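Local coordinates for ESX-1 secretion system protein EccA1 (Mycobacterium tuberculosis, PDB 4F3V) that probably supplies energy for export of ESX-1 virulence factors as a cytosolic ATPase, of which this chain is the N-terminal TPR domain, at residues 181-186 and 252-257; 149-154 and 260-265. All coordinates share one frame; numbering follows the deposited sequence.

Contact 1 (181-186 and 252-257); sequences AANLAL and YRLKTT
The backbone of T257 donates a nearly straight hydrogen bond to the carbonyl of N183: T257 N lies 2.9 Å from N183 O, with 171° at the hydrogen. Next to it, L184 CA points its hydrogen at T257 O over 3.3 Å, so the two segments are joined by a conventional bond and a CA-H...O contact side by side. T256 packs its side chain against the C-terminal end of helix 167-183. Its CB sits 3.3 Å from N183 O; with T256 OG1 between the backbone N and the carbonyl carbon (chi1 56°), T256 CG2 is left anti to the carbonyl carbon and lies 3.4 Å from A182 O. The hydroxyl branch of T256 instead lies by A185 CB. L254 comes in beside this patch: CG anti to the backbone N (chi1 -176°) swings the branch point toward the helix end, where L254 CD2 meets A182 O at 3.5 Å and L254 CD1 meets N183 OD1 at 3.8 Å. The side chains of N183 and L254 cross at about a right angle. A water bridges the amide to the loop, donating to N183 OD1 and to K255 O, while N183 ND2 is held by V179 O one turn back along the helix. Further out, Y213 of helix 207-221 touches A182, N183 and L254, and the T257 hydroxyl bonds Q261 OE1. The helix end itself is set by A185, whose positive phi makes it the C-prime residue, with L186 N bonded to A181 O at 2.9 Å and A185 N to A182 O. This is a Schellman motif closing helix 167-183, here lined by the extended segment that follows helix 241-248 in the TPR-type helical domain.

Contact 2 (149-154 and 260-265); sequences ERWTDV and EQIASR. With SO4 (sulfate ion), chain F.
The guanidinium of R265 has I262 CG2 over one face, offset toward the rim, and reaches E149 O obliquely: R265 NH2 lies 2.8 Å away, well above the carbonyl plane, and the bond is bent to 134°. R265 NH1 comes within 3.5 Å of R150 CG and is itself held by A148 O and P268 O. The chain of R265, extended from CG to NE, carries its charge across to the E149 carbonyl at the end of helix 134-147. R150 turns its own guanidinium 77° from that of R265. D153 OD2 and a sulfate ion lie at its edge: R150 NE (2.7 Å) and R150 NH2 both grip D153 OD2 in a side-on salt bridge from one face of the carboxylate, while R150 NH1 bonds sulfate O2 at 2.8 Å and R150 NH2 bonds O3. One face of the W151 ring is covered by E149 CA. Between the helices, I262 CD1 fits against W151 N at 3.7 Å and meets the T152 hydroxyl tip to tip. W269 adds a cation-pi contact to R150. E149, with positive phi, is the C-prime residue of a Schellman motif ending helix 134-147; R265 donates to the A148 and E149 carbonyls there, just before helix 151-158, in the helical TPR-type domain.

Contacts 1 and 2 lie with centres 13 Å apart, on the same side of the chain's centre, and W151 is their shared wall. W151 NE1 lies 3.3 Å from N183 CB and W151 CD1 3.7 Å from T257 CG2, while L184 CG packs on W151 CB at 3.9 Å. T257 CG2 also touches I262 CG1, at 4.0 Å, tying the loop to the short helix 259-263 it leads into. Both contacts therefore fasten the C-terminal segment 252-265 across the C-terminal ends of helices 134-147 and 167-183, with helix 151-158 between them in sequence. The sulfate on R150 probably came from the crystallisation liquor.

Contact 1 (181-186 and 252-257)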
# COMPACT_ATOMS: atom_id res chain seq x y z
N ALA A 181 11.59 -9.70 -9.82
CA ALA A 181 12.67 -10.57 -10.36
C ALA A 181 12.65 -11.97 -9.78
O ALA A 181 12.72 -12.96 -10.51
CB ALA A 181 14.03 -9.95 -10.12
N ALA A 182 12.51 -12.07 -8.46
CA ALA A 182 12.43 -13.37 -7.78
C ALA A 182 11.25 -14.21 -8.29
O ALA A 182 11.42 -15.41 -8.56
CB ALA A 182 12.34 -13.16 -6.29
N ASN A 183 10.10 -13.58 -8.46
CA ASN A 183 8.92 -14.28 -8.93
C ASN A 183 9.01 -14.72 -10.40
O ASN A 183 8.22 -15.55 -10.84
CB ASN A 183 7.67 -13.42 -8.68
CG ASN A 183 7.16 -13.52 -7.26
OD1 ASN A 183 6.53 -14.51 -6.90
ND2 ASN A 183 7.40 -12.51 -6.44
N LEU A 184 9.95 -14.12 -11.13
CA LEU A 184 10.26 -14.51 -12.50
C LEU A 184 11.49 -15.45 -12.57
O LEU A 184 12.02 -15.70 -13.66
CB LEU A 184 10.49 -13.26 -13.36
CG LEU A 184 9.28 -12.34 -13.58
CD1 LEU A 184 9.70 -10.96 -14.08
CD2 LEU A 184 8.27 -13.00 -14.53
N ALA A 185 11.91 -15.97 -11.42
CA ALA A 185 13.04 -16.89 -11.34
C ALA A 185 14.39 -16.28 -11.75
O ALA A 185 15.33 -17.00 -12.10
CB ALA A 185 12.76 -18.16 -12.15
N LEU A 186 14.47 -14.95 -11.66
CA LEU A 186 15.69 -14.20 -11.93
C LEU A 186 16.36 -13.97 -10.58
O LEU A 186 16.43 -12.86 -10.06
CB LEU A 186 15.36 -12.87 -12.61
CG LEU A 186 14.60 -12.98 -13.94
CD1 LEU A 186 14.33 -11.60 -14.52
CD2 LEU A 186 15.33 -13.84 -14.95
N TYR A 252 9.66 -26.52 0.66
CA TYR A 252 8.84 -25.31 0.55
C TYR A 252 9.55 -24.30 -0.37
O TYR A 252 10.54 -23.68 0.04
CB TYR A 252 8.59 -24.70 1.94
CG TYR A 252 7.50 -23.65 2.01
CD1 TYR A 252 7.60 -22.47 1.29
CD2 TYR A 252 6.38 -23.84 2.83
CE1 TYR A 252 6.60 -21.52 1.37
CE2 TYR A 252 5.39 -22.89 2.92
CZ TYR A 252 5.50 -21.73 2.18
OH TYR A 252 4.53 -20.78 2.26
N ARG A 253 9.03 -24.12 -1.58
CA ARG A 253 9.67 -23.23 -2.56
C ARG A 253 8.70 -22.25 -3.19
O ARG A 253 7.50 -22.51 -3.26
CB ARG A 253 10.30 -24.02 -3.70
CG ARG A 253 11.18 -25.13 -3.21
CD ARG A 253 12.17 -25.60 -4.25
NE ARG A 253 13.27 -26.29 -3.58
CZ ARG A 253 14.53 -26.31 -4.01
NH1 ARG A 253 14.85 -25.67 -5.13
NH2 ARG A 253 15.46 -26.95 -3.31
N LEU A 254 9.25 -21.13 -3.64
CA LEU A 254 8.53 -20.14 -4.41
C LEU A 254 8.11 -20.73 -5.77
O LEU A 254 8.95 -21.30 -6.48
CB LEU A 254 9.44 -18.94 -4.64
CG LEU A 254 8.85 -17.75 -5.35
CD1 LEU A 254 7.67 -17.23 -4.53
CD2 LEU A 254 9.94 -16.71 -5.62
N LYS A 255 6.84 -20.62 -6.12
CA LYS A 255 6.39 -21.04 -7.45
C LYS A 255 6.58 -19.85 -8.35
O LYS A 255 6.06 -18.79 -8.06
CB LYS A 255 4.93 -21.48 -7.43
CG LYS A 255 4.68 -22.61 -6.45
CD LYS A 255 3.28 -23.22 -6.56
CE LYS A 255 2.98 -24.11 -5.35
NZ LYS A 255 1.65 -24.76 -5.49
N THR A 256 7.39 -19.98 -9.40
CA THR A 256 7.73 -18.81 -10.21
C THR A 256 6.95 -18.84 -11.51
O THR A 256 6.36 -19.85 -11.86
CB THR A 256 9.24 -18.72 -10.48
OG1 THR A 256 9.66 -19.94 -11.09
CG2 THR A 256 10.04 -18.44 -9.17
N THR A 257 6.94 -17.71 -12.21
CA THR A 257 6.32 -17.60 -13.52
C THR A 257 7.33 -16.97 -14.49
O THR A 257 8.52 -16.82 -14.16
CB THR A 257 4.98 -16.83 -13.44
OG1 THR A 257 4.28 -16.88 -14.69
CG2 THR A 257 5.21 -15.37 -13.04
O HOH W 1 5.29 -16.23 -8.89

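Contact 2 (149-154 and 260-265)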
# COMPACT_ATOMS: atom_id res chain seq x y z
N GLU A 149 0.08 -10.23 -9.32
CA GLU A 149 1.25 -11.01 -9.79
C GLU A 149 1.64 -10.70 -11.24
O GLU A 149 2.13 -11.57 -12.00
CB GLU A 149 1.03 -12.51 -9.60
CG GLU A 149 0.76 -12.87 -8.14
CD GLU A 149 0.47 -14.35 -7.89
OE1 GLU A 149 0.93 -15.22 -8.63
OE2 GLU A 149 -0.23 -14.64 -6.91
N ARG A 150 1.49 -9.43 -11.62
CA ARG A 150 1.87 -8.97 -12.93
C ARG A 150 3.30 -8.42 -12.88
O ARG A 150 3.53 -7.21 -12.93
CB ARG A 150 0.86 -7.94 -13.42
CG ARG A 150 -0.45 -8.61 -13.82
CD ARG A 150 -1.50 -7.59 -14.24
NE ARG A 150 -1.16 -6.90 -15.48
CZ ARG A 150 -2.04 -6.25 -16.26
NH1 ARG A 150 -3.34 -6.20 -15.93
NH2 ARG A 150 -1.63 -5.67 -17.37
N TRP A 151 4.26 -9.34 -12.75
CA TRP A 151 5.62 -8.96 -12.39
C TRP A 151 6.32 -8.16 -13.44
O TRP A 151 7.08 -7.27 -13.10
CB TRP A 151 6.44 -10.18 -12.01
CG TRP A 151 5.76 -10.96 -10.91
CD1 TRP A 151 5.24 -12.24 -10.98
CD2 TRP A 151 5.44 -10.49 -9.55
NE1 TRP A 151 4.66 -12.59 -9.78
CE2 TRP A 151 4.75 -11.59 -8.89
CE3 TRP A 151 5.70 -9.33 -8.84
CZ2 TRP A 151 4.31 -11.50 -7.57
CZ3 TRP A 151 5.24 -9.24 -7.53
CH2 TRP A 151 4.57 -10.31 -6.90
N THR A 152 6.10 -8.45 -14.71
CA THR A 152 6.72 -7.66 -15.77
C THR A 152 6.15 -6.21 -15.79
O THR A 152 6.88 -5.28 -16.06
CB THR A 152 6.55 -8.33 -17.14
OG1 THR A 152 5.17 -8.68 -17.31
CG2 THR A 152 7.39 -9.62 -17.20
N ASP A 153 4.87 -6.03 -15.44
CA ASP A 153 4.28 -4.68 -15.38
C ASP A 153 4.85 -3.92 -14.15
O ASP A 153 5.11 -2.71 -14.22
CB ASP A 153 2.76 -4.75 -15.32
CG ASP A 153 2.14 -5.30 -16.60
OD1 ASP A 153 2.58 -4.87 -17.68
OD2 ASP A 153 1.20 -6.14 -16.53
N VAL A 154 5.08 -4.64 -13.05
CA VAL A 154 5.75 -4.06 -11.90
C VAL A 154 7.10 -3.48 -12.33
O VAL A 154 7.38 -2.32 -12.10
CB VAL A 154 5.95 -5.07 -10.76
CG1 VAL A 154 6.93 -4.52 -9.72
CG2 VAL A 154 4.60 -5.42 -10.11
N GLU A 260 6.34 -14.81 -20.64
CA GLU A 260 5.49 -15.55 -21.58
C GLU A 260 4.23 -16.10 -20.90
O GLU A 260 3.12 -15.99 -21.42
CB GLU A 260 6.31 -16.67 -22.25
CG GLU A 260 7.45 -16.12 -23.12
CD GLU A 260 8.70 -15.63 -22.36
OE1 GLU A 260 8.84 -15.77 -21.11
OE2 GLU A 260 9.57 -15.07 -23.06
N GLN A 261 4.41 -16.67 -19.73
CA GLN A 261 3.28 -17.23 -18.99
C GLN A 261 2.28 -16.13 -18.59
O GLN A 261 1.07 -16.30 -18.74
CB GLN A 261 3.79 -18.02 -17.79
CG GLN A 261 2.81 -19.03 -17.26
CD GLN A 261 3.35 -19.92 -16.16
OE1 GLN A 261 4.00 -19.45 -15.23
NE2 GLN A 261 3.02 -21.21 -16.25
N ILE A 262 2.78 -15.01 -18.07
CA ILE A 262 1.90 -13.88 -17.73
C ILE A 262 1.11 -13.39 -18.97
O ILE A 262 -0.10 -13.16 -18.90
CB ILE A 262 2.69 -12.69 -17.13
CG1 ILE A 262 3.30 -13.08 -15.76
CG2 ILE A 262 1.78 -11.49 -17.03
CD1 ILE A 262 4.29 -12.06 -15.21
N ALA A 263 1.79 -13.27 -20.10
CA ALA A 263 1.14 -12.85 -21.34
C ALA A 263 0.08 -13.85 -21.84
O ALA A 263 -0.85 -13.45 -22.54
CB ALA A 263 2.17 -12.59 -22.44
N SER A 264 0.21 -15.12 -21.49
CA SER A 264 -0.77 -16.14 -21.90
C SER A 264 -2.00 -16.20 -20.97
O SER A 264 -2.90 -16.99 -21.19
CB SER A 264 -0.13 -17.53 -21.96
OG SER A 264 0.03 -18.05 -20.64
N ARG A 265 -2.06 -15.38 -19.93
CA ARG A 265 -3.23 -15.40 -19.06
C ARG A 265 -4.49 -15.05 -19.87
O ARG A 265 -4.49 -14.06 -20.61
CB ARG A 265 -3.07 -14.41 -17.91
CG ARG A 265 -2.07 -14.83 -16.84
CD ARG A 265 -1.84 -13.70 -15.84
NE ARG A 265 -0.78 -14.03 -14.89
CZ ARG A 265 -0.43 -13.25 -13.85
NH1 ARG A 265 -1.07 -12.09 -13.62
NH2 ARG A 265 0.53 -13.64 -13.04
S SO4 F . -4.63 -4.46 -18.69
O1 SO4 F . -3.86 -5.06 -19.80
O2 SO4 F . -5.21 -5.55 -17.88
O3 SO4 F . -3.74 -3.56 -17.89
O4 SO4 F . -5.75 -3.66 -19.22